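Local coordinates for protein exosome complex component Rrp42 (Methanothermobacter thermautotrophicus, PDB 2WNR) that probably serves as a non-catalytic component of the RNA-degrading exosome, helping to structure the active site of its partner Rrp41, at residues N190-G202 with I216-E228. Numbering follows the deposited sequence.
Sequences NRKALMCTFAKIG and ILTARISIGVTEE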
ATOM      1  N   ASN A 190       3.621 -32.434 -18.650  1.00 27.15           N
ATOM      2  CA  ASN A 190       2.842 -33.664 -18.784  1.00 26.21           C
ATOM      3  C   ASN A 190       1.909 -33.661 -19.990  1.00 25.60           C
ATOM      4  O   ASN A 190       1.710 -34.695 -20.638  1.00 24.13           O
ATOM      5  CB  ASN A 190       2.057 -33.946 -17.502  1.00 26.84           C
ATOM      6  CG  ASN A 190       2.896 -34.639 -16.439  1.00 27.19           C
ATOM      7  OD1 ASN A 190       3.946 -35.216 -16.728  1.00 25.55           O
ATOM      8  ND2 ASN A 190       2.427 -34.589 -15.198  1.00 31.82           N
ATOM      9  N   ARG A 191       1.343 -32.487 -20.274  1.00 24.98           N
ATOM     10  CA  ARG A 191       0.380 -32.295 -21.360  1.00 25.00           C
ATOM     11  C   ARG A 191       0.126 -30.815 -21.654  1.00 24.78           C
ATOM     12  O   ARG A 191       0.530 -29.941 -20.890  1.00 24.41           O
ATOM     13  CB  ARG A 191      -0.945 -33.017 -21.071  1.00 26.29           C
ATOM     14  CG  ARG A 191      -1.485 -32.910 -19.639  1.00 26.47           C
ATOM     15  CD  ARG A 191      -2.663 -33.857 -19.474  1.00 28.48           C
ATOM     16  NE  ARG A 191      -2.950 -34.200 -18.083  1.00 35.10           N
ATOM     17  CZ  ARG A 191      -2.347 -35.169 -17.390  1.00 36.00           C
ATOM     18  NH1 ARG A 191      -2.703 -35.399 -16.131  1.00 34.71           N
ATOM     19  NH2 ARG A 191      -1.386 -35.904 -17.939  1.00 33.07           N
ATOM     20  N   LYS A 192      -0.532 -30.545 -22.775  1.00 24.13           N
ATOM     21  CA  LYS A 192      -0.836 -29.175 -23.175  1.00 22.76           C
ATOM     22  C   LYS A 192      -2.327 -28.918 -23.102  1.00 21.70           C
ATOM     23  O   LYS A 192      -3.135 -29.842 -23.203  1.00 22.08           O
ATOM     24  CB  LYS A 192      -0.336 -28.892 -24.594  1.00 23.24           C
ATOM     25  CG  LYS A 192       1.130 -28.489 -24.677  1.00 22.21           C
ATOM     26  CD  LYS A 192       1.705 -28.746 -26.062  1.00 18.02           C
ATOM     27  CE  LYS A 192       2.222 -30.164 -26.180  1.00 25.05           C
ATOM     28  NZ  LYS A 192       2.619 -30.491 -27.576  1.00 29.32           N
ATOM     29  N   ALA A 193      -2.673 -27.654 -22.903  1.00 20.75           N
ATOM     30  CA  ALA A 193      -4.049 -27.195 -22.946  1.00 20.28           C
ATOM     31  C   ALA A 193      -4.046 -25.783 -23.515  1.00 21.59           C
ATOM     32  O   ALA A 193      -3.097 -25.022 -23.297  1.00 22.65           O
ATOM     33  CB  ALA A 193      -4.647 -27.210 -21.566  1.00 17.07           C
ATOM     34  N   LEU A 194      -5.084 -25.436 -24.264  1.00 21.92           N
ATOM     35  CA  LEU A 194      -5.226 -24.072 -24.764  1.00 22.97           C
ATOM     36  C   LEU A 194      -6.666 -23.592 -24.621  1.00 23.95           C
ATOM     37  O   LEU A 194      -7.546 -24.367 -24.231  1.00 24.90           O
ATOM     38  CB  LEU A 194      -4.740 -23.951 -26.215  1.00 22.40           C
ATOM     39  CG  LEU A 194      -3.232 -24.063 -26.485  1.00 22.18           C
ATOM     40  CD1 LEU A 194      -2.951 -23.981 -27.970  1.00 23.24           C
ATOM     41  CD2 LEU A 194      -2.408 -23.017 -25.730  1.00 21.67           C
ATOM     42  N   MET A 195      -6.902 -22.325 -24.963  1.00 23.41           N
ATOM     43  CA  MET A 195      -8.172 -21.688 -24.678  1.00 23.33           C
ATOM     44  C   MET A 195      -8.801 -20.969 -25.866  1.00 24.08           C
ATOM     45  O   MET A 195      -8.125 -20.285 -26.647  1.00 23.74           O
ATOM     46  CB  MET A 195      -7.990 -20.720 -23.516  1.00 23.15           C
ATOM     47  CG  MET A 195      -9.242 -20.015 -23.059  1.00 23.61           C
ATOM     48  SD  MET A 195      -8.979 -19.240 -21.451  1.00 23.59           S
ATOM     49  CE  MET A 195      -8.982 -20.692 -20.384  1.00 23.22           C
ATOM     50  N   CYS A 196     -10.116 -21.131 -25.974  1.00 24.40           N
ATOM     51  CA  CYS A 196     -10.930 -20.428 -26.949  1.00 23.87           C
ATOM     52  C   CYS A 196     -11.915 -19.516 -26.232  1.00 23.80           C
ATOM     53  O   CYS A 196     -12.619 -19.957 -25.321  1.00 24.76           O
ATOM     54  CB  CYS A 196     -11.700 -21.434 -27.788  1.00 23.23           C
ATOM     55  SG  CYS A 196     -10.682 -22.402 -28.891  1.00 26.49           S
ATOM     56  N   THR A 197     -11.955 -18.249 -26.642  1.00 22.85           N
ATOM     57  CA  THR A 197     -12.904 -17.282 -26.108  1.00 22.08           C
ATOM     58  C   THR A 197     -13.916 -16.921 -27.180  1.00 22.23           C
ATOM     59  O   THR A 197     -13.548 -16.616 -28.315  1.00 22.45           O
ATOM     60  CB  THR A 197     -12.205 -16.001 -25.613  1.00 22.38           C
ATOM     61  OG1 THR A 197     -11.337 -16.327 -24.525  1.00 24.00           O
ATOM     62  CG2 THR A 197     -13.214 -14.989 -25.112  1.00 21.26           C
ATOM     63  N   PHE A 198     -15.190 -16.961 -26.803  1.00 22.11           N
ATOM     64  CA  PHE A 198     -16.302 -16.640 -27.692  1.00 22.01           C
ATOM     65  C   PHE A 198     -17.040 -15.415 -27.188  1.00 22.28           C
ATOM     66  O   PHE A 198     -17.106 -15.182 -25.988  1.00 23.52           O
ATOM     67  CB  PHE A 198     -17.287 -17.808 -27.749  1.00 22.37           C
ATOM     68  CG  PHE A 198     -16.676 -19.091 -28.205  1.00 22.23           C
ATOM     69  CD1 PHE A 198     -16.819 -19.507 -29.514  1.00 18.85           C
ATOM     70  CD2 PHE A 198     -15.956 -19.889 -27.322  1.00 22.59           C
ATOM     71  CE1 PHE A 198     -16.249 -20.702 -29.943  1.00 22.96           C
ATOM     72  CE2 PHE A 198     -15.384 -21.087 -27.742  1.00 21.42           C
ATOM     73  CZ  PHE A 198     -15.528 -21.495 -29.050  1.00 20.18           C
ATOM     74  N   ALA A 199     -17.616 -14.651 -28.102  1.00 21.34           N
ATOM     75  CA  ALA A 199     -18.412 -13.494 -27.734  1.00 21.63           C
ATOM     76  C   ALA A 199     -19.837 -13.637 -28.253  1.00 22.43           C
ATOM     77  O   ALA A 199     -20.044 -13.896 -29.438  1.00 23.07           O
ATOM     78  CB  ALA A 199     -17.773 -12.223 -28.273  1.00 21.81           C
ATOM     79  N   LYS A 200     -20.812 -13.476 -27.360  1.00 23.00           N
ATOM     80  CA  LYS A 200     -22.220 -13.454 -27.760  1.00 22.77           C
ATOM     81  C   LYS A 200     -22.591 -12.087 -28.323  1.00 23.38           C
ATOM     82  O   LYS A 200     -22.611 -11.084 -27.602  1.00 23.81           O
ATOM     83  CB  LYS A 200     -23.129 -13.807 -26.583  1.00 23.40           C
ATOM     84  CG  LYS A 200     -24.635 -13.718 -26.869  1.00 22.90           C
ATOM     85  CD  LYS A 200     -25.183 -14.974 -27.530  1.00 22.94           C
ATOM     86  CE  LYS A 200     -26.685 -14.874 -27.745  1.00 22.04           C
ATOM     87  NZ  LYS A 200     -27.488 -14.957 -26.498  1.00 22.27           N
ATOM     88  N   ILE A 201     -22.860 -12.060 -29.622  1.00 23.23           N
ATOM     89  CA  ILE A 201     -23.336 -10.869 -30.298  1.00 23.09           C
ATOM     90  C   ILE A 201     -24.586 -11.291 -31.047  1.00 23.91           C
ATOM     91  O   ILE A 201     -24.590 -12.334 -31.715  1.00 24.18           O
ATOM     92  CB  ILE A 201     -22.278 -10.273 -31.263  1.00 22.82           C
ATOM     93  CG1 ILE A 201     -21.024  -9.857 -30.488  1.00 23.77           C
ATOM     94  CG2 ILE A 201     -22.847  -9.058 -31.989  1.00 23.01           C
ATOM     95  CD1 ILE A 201     -19.737  -9.867 -31.291  1.00 23.22           C
ATOM     96  N   GLY A 202     -25.642 -10.483 -30.929  1.00 23.93           N
ATOM     97  CA  GLY A 202     -26.935 -10.812 -31.503  1.00 22.94           C
ATOM     98  C   GLY A 202     -27.358 -12.169 -30.993  1.00 22.96           C
ATOM     99  O   GLY A 202     -27.364 -12.404 -29.788  1.00 22.64           O
ATOM    100  N   ILE A 216     -19.152  -4.333 -27.829  1.00 25.06           N
ATOM    101  CA  ILE A 216     -20.599  -4.419 -28.015  1.00 23.68           C
ATOM    102  C   ILE A 216     -21.222  -5.762 -27.647  1.00 24.01           C
ATOM    103  O   ILE A 216     -22.456  -5.902 -27.693  1.00 24.85           O
ATOM    104  CB  ILE A 216     -20.997  -4.093 -29.467  1.00 23.09           C
ATOM    105  CG1 ILE A 216     -20.462  -5.168 -30.414  1.00 21.78           C
ATOM    106  CG2 ILE A 216     -20.533  -2.685 -29.843  1.00 22.21           C
ATOM    107  CD1 ILE A 216     -21.449  -5.584 -31.448  1.00 26.56           C
ATOM    108  N   LEU A 217     -20.385  -6.744 -27.297  1.00 23.04           N
ATOM    109  CA  LEU A 217     -20.859  -8.079 -26.960  1.00 21.05           C
ATOM    110  C   LEU A 217     -21.851  -8.022 -25.805  1.00 20.90           C
ATOM    111  O   LEU A 217     -21.816  -7.093 -25.002  1.00 19.31           O
ATOM    112  CB  LEU A 217     -19.688  -9.014 -26.627  1.00 22.54           C
ATOM    113  CG  LEU A 217     -18.677  -8.689 -25.510  1.00 22.46           C
ATOM    114  CD1 LEU A 217     -19.290  -8.765 -24.123  1.00 18.58           C
ATOM    115  CD2 LEU A 217     -17.490  -9.623 -25.599  1.00 22.40           C
ATOM    116  N   THR A 218     -22.754  -8.999 -25.756  1.00 21.35           N
ATOM    117  CA  THR A 218     -23.672  -9.166 -24.639  1.00 21.28           C
ATOM    118  C   THR A 218     -22.916  -9.850 -23.485  1.00 21.96           C
ATOM    119  O   THR A 218     -22.986  -9.424 -22.323  1.00 21.95           O
ATOM    120  CB  THR A 218     -24.895 -10.004 -25.074  1.00 21.24           C
ATOM    121  OG1 THR A 218     -25.663  -9.264 -26.026  1.00 19.95           O
ATOM    122  CG2 THR A 218     -25.788 -10.382 -23.879  1.00 21.18           C
ATOM    123  N   ALA A 219     -22.186 -10.905 -23.834  1.00 20.84           N
ATOM    124  CA  ALA A 219     -21.420 -11.684 -22.893  1.00 20.44           C
ATOM    125  C   ALA A 219     -20.338 -12.431 -23.649  1.00 21.44           C
ATOM    126  O   ALA A 219     -20.335 -12.468 -24.890  1.00 22.80           O
ATOM    127  CB  ALA A 219     -22.309 -12.641 -22.189  1.00 20.10           C
ATOM    128  N   ARG A 220     -19.419 -13.027 -22.902  1.00 21.19           N
ATOM    129  CA  ARG A 220     -18.328 -13.796 -23.486  1.00 22.28           C
ATOM    130  C   ARG A 220     -18.151 -15.066 -22.688  1.00 22.18           C
ATOM    131  O   ARG A 220     -18.550 -15.125 -21.531  1.00 22.63           O
ATOM    132  CB  ARG A 220     -17.026 -12.993 -23.440  1.00 23.49           C
ATOM    133  CG  ARG A 220     -16.577 -12.656 -22.012  1.00 23.87           C
ATOM    134  CD  ARG A 220     -15.117 -12.319 -21.907  1.00 24.74           C
ATOM    135  NE  ARG A 220     -14.977 -11.274 -20.945  1.00 22.54           N
ATOM    136  CZ  ARG A 220     -14.548 -11.264 -19.686  1.00 26.59           C
ATOM    137  NH1 ARG A 220     -14.628 -10.085 -19.111  1.00 31.62           N
ATOM    138  NH2 ARG A 220     -14.053 -12.292 -18.997  1.00 26.73           N
ATOM    139  N   ILE A 221     -17.542 -16.075 -23.297  1.00 22.36           N
ATOM    140  CA  ILE A 221     -17.184 -17.304 -22.577  1.00 22.07           C
ATOM    141  C   ILE A 221     -15.830 -17.859 -23.047  1.00 21.94           C
ATOM    142  O   ILE A 221     -15.591 -18.026 -24.238  1.00 21.34           O
ATOM    143  CB  ILE A 221     -18.314 -18.381 -22.634  1.00 22.09           C
ATOM    144  CG1 ILE A 221     -17.901 -19.637 -21.861  1.00 24.44           C
ATOM    145  CG2 ILE A 221     -18.700 -18.702 -24.075  1.00 20.79           C
ATOM    146  CD1 ILE A 221     -19.042 -20.553 -21.484  1.00 22.49           C
ATOM    147  N   SER A 222     -14.938 -18.103 -22.095  1.00 22.83           N
ATOM    148  CA  SER A 222     -13.634 -18.673 -22.388  1.00 23.05           C
ATOM    149  C   SER A 222     -13.613 -20.118 -21.948  1.00 23.43           C
ATOM    150  O   SER A 222     -14.015 -20.430 -20.818  1.00 24.45           O
ATOM    151  CB  SER A 222     -12.534 -17.904 -21.661  1.00 21.84           C
ATOM    152  OG  SER A 222     -12.570 -16.538 -22.017  1.00 23.93           O
ATOM    153  N   ILE A 223     -13.145 -20.994 -22.836  1.00 22.39           N
ATOM    154  CA  ILE A 223     -13.060 -22.409 -22.525  1.00 22.32           C
ATOM    155  C   ILE A 223     -11.648 -22.958 -22.725  1.00 22.49           C
ATOM    156  O   ILE A 223     -11.074 -22.848 -23.805  1.00 22.22           O
ATOM    157  CB  ILE A 223     -14.101 -23.222 -23.322  1.00 22.59           C
ATOM    158  CG1 ILE A 223     -15.506 -22.678 -23.050  1.00 23.00           C
ATOM    159  CG2 ILE A 223     -14.032 -24.708 -22.951  1.00 22.95           C
ATOM    160  CD1 ILE A 223     -16.528 -23.119 -24.047  1.00 24.97           C
ATOM    161  N   GLY A 224     -11.090 -23.530 -21.661  1.00 22.15           N
ATOM    162  CA  GLY A 224      -9.799 -24.199 -21.736  1.00 22.66           C
ATOM    163  C   GLY A 224      -9.987 -25.695 -21.922  1.00 22.77           C
ATOM    164  O   GLY A 224     -10.593 -26.363 -21.073  1.00 22.73           O
ATOM    165  N   VAL A 225      -9.469 -26.214 -23.037  1.00 22.89           N
ATOM    166  CA  VAL A 225      -9.543 -27.645 -23.364  1.00 23.95           C
ATOM    167  C   VAL A 225      -8.146 -28.279 -23.359  1.00 24.02           C
ATOM    168  O   VAL A 225      -7.168 -27.626 -23.711  1.00 25.23           O
ATOM    169  CB  VAL A 225     -10.215 -27.885 -24.738  1.00 23.09           C
ATOM    170  CG1 VAL A 225     -10.502 -29.356 -24.938  1.00 21.77           C
ATOM    171  CG2 VAL A 225     -11.510 -27.081 -24.840  1.00 23.71           C
ATOM    172  N   THR A 226      -8.062 -29.545 -22.956  1.00 23.73           N
ATOM    173  CA  THR A 226      -6.781 -30.236 -22.883  1.00 24.12           C
ATOM    174  C   THR A 226      -6.524 -31.046 -24.160  1.00 26.17           C
ATOM    175  O   THR A 226      -7.385 -31.121 -25.050  1.00 27.27           O
ATOM    176  CB  THR A 226      -6.684 -31.154 -21.636  1.00 24.10           C
ATOM    177  OG1 THR A 226      -7.615 -32.241 -21.752  1.00 24.76           O
ATOM    178  CG2 THR A 226      -6.964 -30.372 -20.364  1.00 22.99           C
ATOM    179  N   GLU A 227      -5.340 -31.649 -24.243  1.00 26.19           N
ATOM    180  CA  GLU A 227      -4.966 -32.495 -25.375  1.00 25.66           C
ATOM    181  C   GLU A 227      -5.985 -33.592 -25.668  1.00 25.59           C
ATOM    182  O   GLU A 227      -6.295 -33.863 -26.830  1.00 25.90           O
ATOM    183  CB  GLU A 227      -3.613 -33.150 -25.119  1.00 25.91           C
ATOM    184  CG  GLU A 227      -2.417 -32.244 -25.321  1.00 27.55           C
ATOM    185  CD  GLU A 227      -1.104 -33.001 -25.248  1.00 29.29           C
ATOM    186  OE1 GLU A 227      -1.092 -34.126 -24.682  1.00 28.58           O
ATOM    187  OE2 GLU A 227      -0.089 -32.475 -25.762  1.00 29.46           O
ATOM    188  N   GLU A 228      -6.493 -34.223 -24.612  1.00 24.89           N
ATOM    189  CA  GLU A 228      -7.421 -35.347 -24.754  1.00 24.52           C
ATOM    190  C   GLU A 228      -8.893 -34.925 -24.768  1.00 23.94           C
ATOM    191  O   GLU A 228      -9.786 -35.733 -24.502  1.00 23.13           O
ATOM    192  CB  GLU A 228      -7.157 -36.431 -23.692  1.00 24.40           C
ATOM    193  CG  GLU A 228      -6.931 -35.928 -22.269  1.00 26.28           C
ATOM    194  CD  GLU A 228      -5.490 -35.505 -22.015  1.00 30.24           C
ATOM    195  OE1 GLU A 228      -4.583 -36.352 -22.229  1.00 27.76           O
ATOM    196  OE2 GLU A 228      -5.273 -34.332 -21.598  1.00 26.44           O
TER
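Thr197 and Ser222 face each other as a non-hydrogen-bonded pair of two antiparallel strands, where small hydroxyl side chains can meet directly: Ser222 OG donates to Thr197 OG1 at 2.8 Å. Thr197 OG1 stands beside its own backbone N (chi1 -63°), which leaves the methyl CG2 over Ser222 OG at 3.5 Å. Asp152 also hydrogen-bonds Thr197 OG1, so this buried oxygen has two partners; a valine here would probably leave both Ser222 OG and Asp152 without that mate. On the same face, Met195 lays SD against Ser222 CB at 3.8 Å and bends at chi3 (-74°) to bring CE alongside the backbone of Gly224, which has no side chain.

Paired backbone bonds link Leu194 with Val225, Cys196 with Ile223 and Phe198 with Ile221; Ile223 N to Cys196 O is nearly straight (169°). On the other face of the sheet from Thr197 and Ser222, Phe198 CB packs on Ile221 CG2 at 4.0 Å, while the ring turns its edge to Ile221 O, 3.6 Å from Phe198 CD2. Back on the Thr197 face, toward one end, the small Ala199 lets Leu217 CD2 come within 3.7 Å of Ala199 CB. At the other end, Lys192 NZ has its stronger salt bridge with Asp266 and a long one, 3.8 Å, with Glu227 OE2.

The strands are the central pair of a four-stranded antiparallel sheet in the second RNase PH-family domain, flanked by 204-207 and 231-237. Helix 150-164 packs on the Met195 and Thr197 face, and helix 244-268 on that of Leu194, Cys196, Phe198 and Ile223.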